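RhCC (Rhodococcus jostii, PDB 4U5R) is a magnesium-binding member of the tautomerase superfamily that probably works as an unusual cofactor-independent oxygenase. Local coordinates at residues P1-F6 against V39-K44; F61-L66 against E102-E107; D67-Q72 against A106-D111. The protein carries 1 engineered substitution. All coordinates share one frame; numbering follows the deposited sequence.

Contact 1: P1-F6 against V39-K44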
loop_
_atom_site.group_PDB
_atom_site.type_symbol
_atom_site.label_atom_id
_atom_site.label_comp_id
_atom_site.label_asym_id
_atom_site.label_seq_id
_atom_site.Cartn_x
_atom_site.Cartn_y
_atom_site.Cartn_z
ATOM N N PRO B 1 -9.495 7.734 -6.242
ATOM C CA PRO B 1 -8.521 6.674 -6.509
ATOM C C PRO B 1 -7.115 7.115 -6.152
ATOM O O PRO B 1 -6.758 8.286 -6.281
ATOM C CB PRO B 1 -8.662 6.438 -8.016
ATOM C CG PRO B 1 -10.031 6.948 -8.342
ATOM C CD PRO B 1 -10.226 8.121 -7.456
ATOM N N TYR B 2 -6.321 6.156 -5.713
ATOM C CA TYR B 2 -4.967 6.433 -5.273
ATOM C C TYR B 2 -3.990 5.616 -6.096
ATOM O O TYR B 2 -3.919 4.409 -5.921
ATOM C CB TYR B 2 -4.864 6.097 -3.789
ATOM C CG TYR B 2 -3.491 6.102 -3.195
ATOM C CD1 TYR B 2 -2.879 7.294 -2.833
ATOM C CD2 TYR B 2 -2.831 4.909 -2.926
ATOM C CE1 TYR B 2 -1.621 7.292 -2.244
ATOM C CE2 TYR B 2 -1.574 4.895 -2.351
ATOM C CZ TYR B 2 -0.976 6.100 -2.014
ATOM O OH TYR B 2 0.266 6.125 -1.422
ATOM N N TRP B 3 -3.252 6.268 -6.994
ATOM C CA TRP B 3 -2.319 5.560 -7.877
ATOM C C TRP B 3 -0.867 5.808 -7.516
ATOM O O TRP B 3 -0.460 6.946 -7.269
ATOM C CB TRP B 3 -2.510 5.983 -9.334
ATOM C CG TRP B 3 -3.726 5.489 -10.027
ATOM C CD1 TRP B 3 -5.034 5.682 -9.660
ATOM C CD2 TRP B 3 -3.754 4.777 -11.262
ATOM N NE1 TRP B 3 -5.870 5.094 -10.583
ATOM C CE2 TRP B 3 -5.106 4.536 -11.576
ATOM C CE3 TRP B 3 -2.760 4.292 -12.120
ATOM C CZ2 TRP B 3 -5.495 3.841 -12.725
ATOM C CZ3 TRP B 3 -3.148 3.607 -13.270
ATOM C CH2 TRP B 3 -4.504 3.378 -13.550
ATOM N N GLU B 4 -0.085 4.737 -7.517
ATOM C CA GLU B 4 1.356 4.831 -7.412
ATOM C C GLU B 4 1.980 4.306 -8.680
ATOM O O GLU B 4 1.693 3.184 -9.070
ATOM C CB GLU B 4 1.863 4.015 -6.248
ATOM C CG GLU B 4 1.544 4.552 -4.886
ATOM C CD GLU B 4 1.973 3.568 -3.823
ATOM O OE1 GLU B 4 1.428 2.442 -3.809
ATOM O OE2 GLU B 4 2.889 3.894 -3.045
ATOM N N ILE B 5 2.851 5.093 -9.305
ATOM C CA ILE B 5 3.565 4.624 -10.481
ATOM C C ILE B 5 5.062 4.703 -10.234
ATOM O O ILE B 5 5.630 5.783 -10.109
ATOM C CB ILE B 5 3.146 5.433 -11.733
ATOM C CG1 ILE B 5 1.626 5.312 -11.917
ATOM C CG2 ILE B 5 3.891 4.945 -12.969
ATOM C CD1 ILE B 5 1.059 6.048 -13.110
ATOM N N PHE B 6 5.678 3.536 -10.107
ATOM C CA PHE B 6 7.106 3.407 -9.850
ATOM C C PHE B 6 7.840 3.228 -11.162
ATOM O O PHE B 6 7.618 2.243 -11.850
ATOM C CB PHE B 6 7.377 2.202 -8.944
ATOM C CG PHE B 6 6.751 2.298 -7.585
ATOM C CD1 PHE B 6 7.440 2.881 -6.538
ATOM C CD2 PHE B 6 5.497 1.748 -7.342
ATOM C CE1 PHE B 6 6.884 2.939 -5.272
ATOM C CE2 PHE B 6 4.929 1.811 -6.082
ATOM C CZ PHE B 6 5.619 2.414 -5.046
ATOM N N VAL B 39 -8.855 11.853 -8.010
ATOM C CA VAL B 39 -7.835 11.027 -8.662
ATOM C C VAL B 39 -6.424 11.549 -8.372
ATOM O O VAL B 39 -5.998 12.583 -8.895
ATOM C CB VAL B 39 -8.067 10.958 -10.190
ATOM C CG1 VAL B 39 -7.206 9.873 -10.809
ATOM C CG2 VAL B 39 -9.526 10.670 -10.491
ATOM N N VAL B 40 -5.707 10.795 -7.547
ATOM C CA VAL B 40 -4.354 11.154 -7.134
ATOM C C VAL B 40 -3.372 10.164 -7.768
ATOM O O VAL B 40 -3.546 8.937 -7.677
ATOM C CB VAL B 40 -4.217 11.149 -5.593
ATOM C CG1 VAL B 40 -2.770 11.353 -5.175
ATOM C CG2 VAL B 40 -5.134 12.209 -4.963
ATOM N N VAL B 41 -2.351 10.696 -8.431
ATOM C CA VAL B 41 -1.314 9.862 -9.032
ATOM C C VAL B 41 0.055 10.285 -8.497
ATOM O O VAL B 41 0.505 11.437 -8.667
ATOM C CB VAL B 41 -1.312 9.942 -10.576
ATOM C CG1 VAL B 41 -0.239 9.012 -11.131
ATOM C CG2 VAL B 41 -2.658 9.555 -11.156
ATOM N N LEU B 42 0.729 9.355 -7.838
ATOM C CA LEU B 42 2.037 9.644 -7.271
ATOM C C LEU B 42 3.115 8.974 -8.123
ATOM O O LEU B 42 3.133 7.747 -8.246
ATOM C CB LEU B 42 2.126 9.162 -5.810
ATOM C CG LEU B 42 0.996 9.579 -4.856
ATOM C CD1 LEU B 42 1.264 9.066 -3.446
ATOM C CD2 LEU B 42 0.827 11.095 -4.850
ATOM N N PHE B 43 3.981 9.785 -8.729
ATOM C CA PHE B 43 5.105 9.263 -9.503
ATOM C C PHE B 43 6.339 9.089 -8.636
ATOM O O PHE B 43 6.784 10.017 -7.959
ATOM C CB PHE B 43 5.426 10.182 -10.684
ATOM C CG PHE B 43 4.371 10.182 -11.732
ATOM C CD1 PHE B 43 4.356 9.197 -12.705
ATOM C CD2 PHE B 43 3.377 11.141 -11.735
ATOM C CE1 PHE B 43 3.366 9.161 -13.657
ATOM C CE2 PHE B 43 2.387 11.125 -12.699
ATOM C CZ PHE B 43 2.391 10.134 -13.670
ATOM N N LYS B 44 6.899 7.888 -8.658
ATOM C CA LYS B 44 8.023 7.583 -7.794
ATOM C C LYS B 44 9.186 7.097 -8.653
ATOM O O LYS B 44 9.171 5.977 -9.173
ATOM C CB LYS B 44 7.594 6.551 -6.736
ATOM C CG LYS B 44 6.503 7.096 -5.788
ATOM C CD LYS B 44 5.853 6.012 -4.936
ATOM C CE LYS B 44 4.908 6.592 -3.905
ATOM N NZ LYS B 44 4.579 5.562 -2.882
#
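F6 and K44 extend alongside one another from adjacent strands, each with CG anti to its own carbonyl carbon (chi1 -62° and -64°). The lysine's methylene chain therefore runs along the phenyl ring, CD coming within 3.3 Å of F6 CE1. The extended lysine then carries NZ on to E4, with which it forms a salt bridge; the modelled spacing of 2.4 Å from NZ to E4 OE2 is doubtfully short. E4 OE1 hydrogen-bonds a bound Tris molecule, as does Y2 OH. At the other end of this face the CD1 methyl of L42 packs 3.6 Å from Y2 CE1. Replacing F6 by alanine removes the same-chain ring from beside the K44 methylenes and is likely to leave the ammonium group freer to swing away from E4. Strands 2-8 and 40-46 run parallel here, joined through helix 14-32 as a beta-alpha-beta unit of the tautomerase fold. Facing that helix, I5 CD1 sits 3.8 Å from V41 CG1 and 3.9 Å from F43 CE1, while W3 reaches past the pairing to hydrogen-bond Y28 through NE1. Between the two faces the strands are stitched by alternating backbone bonds, such as L42 N to W3 O at 2.7 Å.

Contact 2: F61-L66 against E102-E107. Engineered in segment 102-107: A106 (natural residue Asp).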
loop_
_atom_site.group_PDB
_atom_site.type_symbol
_atom_site.label_atom_id
_atom_site.label_comp_id
_atom_site.label_asym_id
_atom_site.label_seq_id
_atom_site.Cartn_x
_atom_site.Cartn_y
_atom_site.Cartn_z
ATOM N N PHE B 61 11.568 -1.342 -15.827
ATOM C CA PHE B 61 10.326 -1.894 -15.316
ATOM C C PHE B 61 9.489 -0.832 -14.604
ATOM O O PHE B 61 9.996 -0.108 -13.741
ATOM C CB PHE B 61 10.648 -3.066 -14.381
ATOM C CG PHE B 61 9.440 -3.851 -13.934
ATOM C CD1 PHE B 61 8.917 -4.865 -14.722
ATOM C CD2 PHE B 61 8.847 -3.591 -12.710
ATOM C CE1 PHE B 61 7.802 -5.593 -14.304
ATOM C CE2 PHE B 61 7.741 -4.316 -12.289
ATOM C CZ PHE B 61 7.218 -5.312 -13.086
ATOM N N VAL B 62 8.218 -0.737 -14.993
ATOM C CA VAL B 62 7.275 0.181 -14.364
ATOM C C VAL B 62 6.259 -0.620 -13.544
ATOM O O VAL B 62 5.543 -1.468 -14.074
ATOM C CB VAL B 62 6.556 1.063 -15.418
ATOM C CG1 VAL B 62 5.516 1.954 -14.734
ATOM C CG2 VAL B 62 7.571 1.906 -16.195
ATOM N N ARG B 63 6.202 -0.366 -12.242
ATOM C CA ARG B 63 5.242 -1.054 -11.374
ATOM C C ARG B 63 4.145 -0.091 -10.932
ATOM O O ARG B 63 4.441 0.970 -10.377
ATOM C CB ARG B 63 5.972 -1.656 -10.158
ATOM C CG ARG B 63 5.166 -2.662 -9.327
ATOM C CD ARG B 63 4.654 -3.787 -10.216
ATOM N NE ARG B 63 4.081 -4.873 -9.430
ATOM C CZ ARG B 63 2.818 -4.952 -9.021
ATOM N NH1 ARG B 63 1.943 -3.976 -9.272
ATOM N NH2 ARG B 63 2.444 -6.018 -8.323
ATOM N N ILE B 64 2.886 -0.466 -11.168
ATOM C CA ILE B 64 1.733 0.377 -10.834
ATOM C C ILE B 64 0.859 -0.308 -9.786
ATOM O O ILE B 64 0.572 -1.501 -9.893
ATOM C CB ILE B 64 0.854 0.676 -12.073
ATOM C CG1 ILE B 64 1.685 1.224 -13.244
ATOM C CG2 ILE B 64 -0.328 1.577 -11.670
ATOM C CD1 ILE B 64 1.922 0.169 -14.344
ATOM N N ARG B 65 0.450 0.433 -8.763
ATOM C CA ARG B 65 -0.458 -0.105 -7.752
ATOM C C ARG B 65 -1.497 0.944 -7.425
ATOM O O ARG B 65 -1.159 2.094 -7.284
ATOM C CB ARG B 65 0.300 -0.509 -6.483
ATOM C CG ARG B 65 -0.599 -1.106 -5.413
ATOM C CD ARG B 65 0.040 -1.072 -4.025
ATOM N NE ARG B 65 -0.812 -1.820 -3.104
ATOM C CZ ARG B 65 -1.901 -1.328 -2.532
ATOM N NH1 ARG B 65 -2.260 -0.066 -2.755
ATOM N NH2 ARG B 65 -2.630 -2.101 -1.735
ATOM N N LEU B 66 -2.754 0.565 -7.264
ATOM C CA LEU B 66 -3.744 1.574 -6.936
ATOM C C LEU B 66 -4.757 1.061 -5.948
ATOM O O LEU B 66 -5.053 -0.118 -5.957
ATOM C CB LEU B 66 -4.408 2.074 -8.221
ATOM C CG LEU B 66 -5.068 1.091 -9.198
ATOM C CD1 LEU B 66 -6.387 1.614 -9.749
ATOM C CD2 LEU B 66 -4.106 0.748 -10.322
ATOM N N GLU B 102 3.639 -4.056 -14.679
ATOM C CA GLU B 102 2.682 -4.848 -13.921
ATOM C C GLU B 102 1.806 -3.883 -13.133
ATOM O O GLU B 102 2.283 -2.858 -12.653
ATOM C CB GLU B 102 3.393 -5.838 -12.980
ATOM C CG GLU B 102 2.435 -6.727 -12.203
ATOM C CD GLU B 102 3.123 -7.738 -11.294
ATOM O OE1 GLU B 102 4.315 -7.572 -10.970
ATOM O OE2 GLU B 102 2.446 -8.704 -10.876
ATOM N N ILE B 103 0.530 -4.219 -12.995
ATOM C CA ILE B 103 -0.443 -3.377 -12.310
ATOM C C ILE B 103 -1.343 -4.242 -11.463
ATOM O O ILE B 103 -1.710 -5.353 -11.870
ATOM C CB ILE B 103 -1.329 -2.581 -13.297
ATOM C CG1 ILE B 103 -2.257 -1.612 -12.542
ATOM C CG2 ILE B 103 -2.158 -3.528 -14.169
ATOM C CD1 ILE B 103 -2.876 -0.534 -13.448
ATOM N N HIS B 104 -1.703 -3.744 -10.284
ATOM C CA HIS B 104 -2.782 -4.357 -9.521
ATOM C C HIS B 104 -3.559 -3.339 -8.690
ATOM O O HIS B 104 -3.082 -2.232 -8.416
ATOM C CB HIS B 104 -2.259 -5.524 -8.648
ATOM C CG HIS B 104 -1.505 -5.121 -7.414
ATOM N ND1 HIS B 104 -0.201 -4.675 -7.440
ATOM C CD2 HIS B 104 -1.852 -5.182 -6.103
ATOM C CE1 HIS B 104 0.208 -4.432 -6.206
ATOM N NE2 HIS B 104 -0.775 -4.736 -5.375
ATOM N N ILE B 105 -4.791 -3.719 -8.351
ATOM C CA ILE B 105 -5.725 -2.872 -7.620
ATOM C C ILE B 105 -6.191 -3.516 -6.315
ATOM O O ILE B 105 -6.426 -4.722 -6.239
ATOM C CB ILE B 105 -6.992 -2.555 -8.438
ATOM C CG1 ILE B 105 -6.648 -2.242 -9.892
ATOM C CG2 ILE B 105 -7.789 -1.432 -7.768
ATOM C CD1 ILE B 105 -7.831 -1.721 -10.708
ATOM N N ALA B 106 -6.340 -2.692 -5.291
ATOM C CA ALA B 106 -6.975 -3.110 -4.054
ATOM C C ALA B 106 -8.180 -2.207 -3.806
ATOM O O ALA B 106 -8.197 -1.059 -4.244
ATOM C CB ALA B 106 -5.993 -3.040 -2.901
ATOM N N GLU B 107 -9.189 -2.732 -3.126
ATOM C CA GLU B 107 -10.349 -1.950 -2.733
ATOM C C GLU B 107 -10.275 -1.783 -1.219
ATOM O O GLU B 107 -10.075 -2.761 -0.491
ATOM C CB GLU B 107 -11.656 -2.631 -3.171
ATOM C CG GLU B 107 -11.751 -2.837 -4.684
ATOM C CD GLU B 107 -13.091 -3.403 -5.141
ATOM O OE1 GLU B 107 -13.510 -4.458 -4.620
ATOM O OE2 GLU B 107 -13.725 -2.792 -6.023
HETATM O O HOH W 1 4.622 -7.684 -8.149
#
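R63 to L66 pair with E102 to I105 as parallel strands, their axes 4.9 Å apart and 10° from alignment, with backbone bonds such as I64 N to E102 O (2.9 Å) alternating across the gap. On one face of the sheet R63 works two partners at once. A turn about its CB-CG bond brings the guanidinium over toward the 102-107 strand. NE makes a salt bridge to E102 OE1 at 3.1 Å, and because E102 CD lies over one face of the guanidinium, the carboxylate approaches from above, its plane turned 32° from that of the arginine. A water accepts from R63 NH2 and can donate to E102 OE1, while E102 OE2 accepts a hydrogen bond from W113 NE1 of a neighbouring subunit. From the edge of the same guanidinium, NH1 donates to H104 ND1 at 2.9 Å, meeting the imidazole almost exactly in its ring plane although the two planes stand 73° apart. The two strands and helix 76-90, which connects them, form a second beta-alpha-beta unit of the tautomerase fold, and E102, I103 and H104 extend the sheet by pairing antiparallel with that neighbouring subunit. R65 CG rests over a face of the H104 ring, 3.5 Å from CE1. Beyond it R65 NE forms a salt bridge, and H104 NE2 a hydrogen bond, to D67 of that subunit. Thus H104 is held at both ring nitrogens and covered by an aliphatic stem. The other face is apolar: L66 CD2 touches I103 CD1 at 3.6 Å, L66 CG meets I105 CG1 at 3.8 Å, and helix 76-90 packs against both isoleucines. R65 NH2 lies 3.7 Å from CB of A106, engineered in place of a magnesium-binding aspartate; no magnesium is bound to this chain.

Contact 3: D67-Q72 against A106-D111. Engineered in segment 106-111: A106 (natural residue Asp).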
loop_
_atom_site.group_PDB
_atom_site.type_symbol
_atom_site.label_atom_id
_atom_site.label_comp_id
_atom_site.label_asym_id
_atom_site.label_seq_id
_atom_site.Cartn_x
_atom_site.Cartn_y
_atom_site.Cartn_z
ATOM N N ASP B 67 -5.214 1.939 -5.048
ATOM C CA ASP B 67 -6.414 1.689 -4.243
ATOM C C ASP B 67 -7.639 2.347 -4.847
ATOM O O ASP B 67 -7.581 3.495 -5.303
ATOM C CB ASP B 67 -6.267 2.230 -2.812
ATOM C CG ASP B 67 -5.216 1.498 -1.984
ATOM O OD1 ASP B 67 -4.986 0.292 -2.168
ATOM O OD2 ASP B 67 -4.640 2.141 -1.089
ATOM N N HIS B 68 -8.761 1.635 -4.813
ATOM C CA HIS B 68 -10.057 2.229 -5.094
ATOM C C HIS B 68 -10.781 2.386 -3.779
ATOM O O HIS B 68 -10.905 1.414 -3.027
ATOM C CB HIS B 68 -10.866 1.355 -6.043
ATOM C CG HIS B 68 -10.532 1.555 -7.486
ATOM N ND1 HIS B 68 -11.216 0.911 -8.491
ATOM C CD2 HIS B 68 -9.613 2.343 -8.101
ATOM C CE1 HIS B 68 -10.737 1.288 -9.663
ATOM N NE2 HIS B 68 -9.761 2.156 -9.454
ATOM N N ILE B 69 -11.249 3.603 -3.516
ATOM C CA ILE B 69 -11.853 3.965 -2.241
ATOM C C ILE B 69 -13.305 4.374 -2.381
ATOM O O ILE B 69 -14.140 3.987 -1.570
ATOM C CB ILE B 69 -11.087 5.125 -1.587
ATOM C CG1 ILE B 69 -9.582 4.850 -1.650
ATOM C CG2 ILE B 69 -11.565 5.332 -0.153
ATOM C CD1 ILE B 69 -8.708 6.123 -1.590
ATOM N N ALA B 70 -13.602 5.161 -3.411
ATOM C CA ALA B 70 -14.918 5.779 -3.539
ATOM C C ALA B 70 -15.968 4.775 -4.010
ATOM O O ALA B 70 -17.100 4.778 -3.526
ATOM C CB ALA B 70 -14.848 6.976 -4.487
ATOM N N ARG B 71 -15.594 3.899 -4.936
ATOM C CA ARG B 71 -16.552 2.950 -5.492
ATOM C C ARG B 71 -16.076 1.511 -5.331
ATOM O O ARG B 71 -14.873 1.243 -5.299
ATOM C CB ARG B 71 -16.799 3.235 -6.980
ATOM C CG ARG B 71 -17.315 4.631 -7.314
ATOM C CD ARG B 71 -18.802 4.776 -7.015
ATOM N NE ARG B 71 -19.404 5.889 -7.750
ATOM C CZ ARG B 71 -19.377 7.155 -7.345
ATOM N NH1 ARG B 71 -18.761 7.478 -6.215
ATOM N NH2 ARG B 71 -19.956 8.100 -8.076
ATOM N N GLN B 72 -17.029 0.590 -5.223
ATOM C CA GLN B 72 -16.740 -0.830 -5.347
ATOM C C GLN B 72 -17.109 -1.285 -6.749
ATOM O O GLN B 72 -18.034 -0.747 -7.355
ATOM C CB GLN B 72 -17.514 -1.650 -4.314
ATOM C CG GLN B 72 -16.767 -1.922 -3.022
ATOM C CD GLN B 72 -17.474 -2.947 -2.150
ATOM O OE1 GLN B 72 -18.704 -2.974 -2.072
ATOM N NE2 GLN B 72 -16.697 -3.808 -1.503
ATOM N N ALA B 106 -6.340 -2.692 -5.291
ATOM C CA ALA B 106 -6.975 -3.110 -4.054
ATOM C C ALA B 106 -8.180 -2.207 -3.806
ATOM O O ALA B 106 -8.197 -1.059 -4.244
ATOM C CB ALA B 106 -5.993 -3.040 -2.901
ATOM N N GLU B 107 -9.189 -2.732 -3.126
ATOM C CA GLU B 107 -10.349 -1.950 -2.733
ATOM C C GLU B 107 -10.275 -1.783 -1.219
ATOM O O GLU B 107 -10.075 -2.761 -0.491
ATOM C CB GLU B 107 -11.656 -2.631 -3.171
ATOM C CG GLU B 107 -11.751 -2.837 -4.684
ATOM C CD GLU B 107 -13.091 -3.403 -5.141
ATOM O OE1 GLU B 107 -13.510 -4.458 -4.620
ATOM O OE2 GLU B 107 -13.725 -2.792 -6.023
ATOM N N THR B 108 -10.388 -0.536 -0.765
ATOM C CA THR B 108 -10.272 -0.192 0.650
ATOM C C THR B 108 -11.580 0.466 1.105
ATOM O O THR B 108 -12.367 0.930 0.271
ATOM C CB THR B 108 -9.053 0.744 0.919
ATOM O OG1 THR B 108 -9.305 2.038 0.369
ATOM C CG2 THR B 108 -7.766 0.182 0.284
ATOM N N PRO B 109 -11.854 0.458 2.425
ATOM C CA PRO B 109 -13.169 0.897 2.931
ATOM C C PRO B 109 -13.515 2.362 2.670
ATOM O O PRO B 109 -12.786 3.275 3.085
ATOM C CB PRO B 109 -13.063 0.655 4.441
ATOM C CG PRO B 109 -12.024 -0.368 4.599
ATOM C CD PRO B 109 -11.043 -0.182 3.478
ATOM N N MET B 110 -14.651 2.585 2.015
ATOM C CA MET B 110 -15.080 3.938 1.663
ATOM C C MET B 110 -15.247 4.861 2.872
ATOM O O MET B 110 -15.083 6.074 2.751
ATOM C CB MET B 110 -16.395 3.874 0.878
ATOM C CG MET B 110 -16.811 5.189 0.238
ATOM S SD MET B 110 -18.317 4.979 -0.737
ATOM C CE MET B 110 -19.458 4.402 0.516
ATOM N N ASP B 111 -15.576 4.295 4.029
ATOM C CA ASP B 111 -15.863 5.108 5.206
ATOM C C ASP B 111 -14.611 5.438 6.016
ATOM O O ASP B 111 -14.691 6.108 7.042
ATOM C CB ASP B 111 -16.901 4.407 6.097
ATOM C CG ASP B 111 -16.429 3.054 6.627
ATOM O OD1 ASP B 111 -15.410 2.507 6.153
ATOM O OD2 ASP B 111 -17.108 2.516 7.530
HETATM O O HOH W 2 -13.374 -0.341 -7.163
#
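H68 and E107 are the last paired residues of two parallel strands of a beta-alpha-beta unit, where the tautomerase-fold sheet gives way to loops. H68 N bonds to A106 O at 2.8 Å, and T108 N returns a bond to H68 O, after which regular strand pairing ends. E107 is the side chain to follow. Its CB passes 4.1 Å from the H68 carbonyl oxygen. CG, anti to the carbonyl carbon (chi1 -60°), lies 4.5 Å from H68 CB, and with chi2 near 180° the chain reaches out, extended, toward the loop at R71 and Q72. At CD the carboxylate divides: OE1 makes a long, weak ion pair with R79, while OE2 takes a hydrogen bond from M73 N, lies 3.7 Å from Q72 CA and accepts from a water. The same water donates to R71 O and lies 2.8 Å from H68 ND1, in the plane of that ring, so one solvent molecule ties strand end, glutamate and loop together. H68 NE2 hydrogen-bonds Y28 OH. Across the sheet from E107, the T108 methyl CG2 packs 3.7 Å from D67 CG. D67 OD1 forms a salt bridge with R65 of its own chain, and OD2 faces R65 and H104 of a neighbouring subunit. On the loop side, I69 CG1 sits 3.5 Å from T108 OG1. M110, mostly open to solvent, lays CB and CG along the I69 carbonyl oxygen and ends with SD unusually close to A70 O, at 3.0 Å.

Contacts 1 and 2 lie within one four-stranded sheet, and contact 3 begins at its end and runs on into loops. Contact 1 pairs strands 2-8 and 40-46, contact 2 pairs 61-68 and 100-107, and the two meet where strand 2-8 adjoins strand 61-68, E4 N lying 2.9 Å from R65 O. Both contacts are buried; each sets charged groups on one face and an apolar, helix-packed layer on the other, although contact 1 has a single lysine-glutamate pair where contact 2 has a linked arginine, glutamate and histidine. Contact 3 continues the strands of contact 2, sharing A106 and E107, but is partly buried. There water and loop carbonyls take over from side-chain salt bridges between the segments.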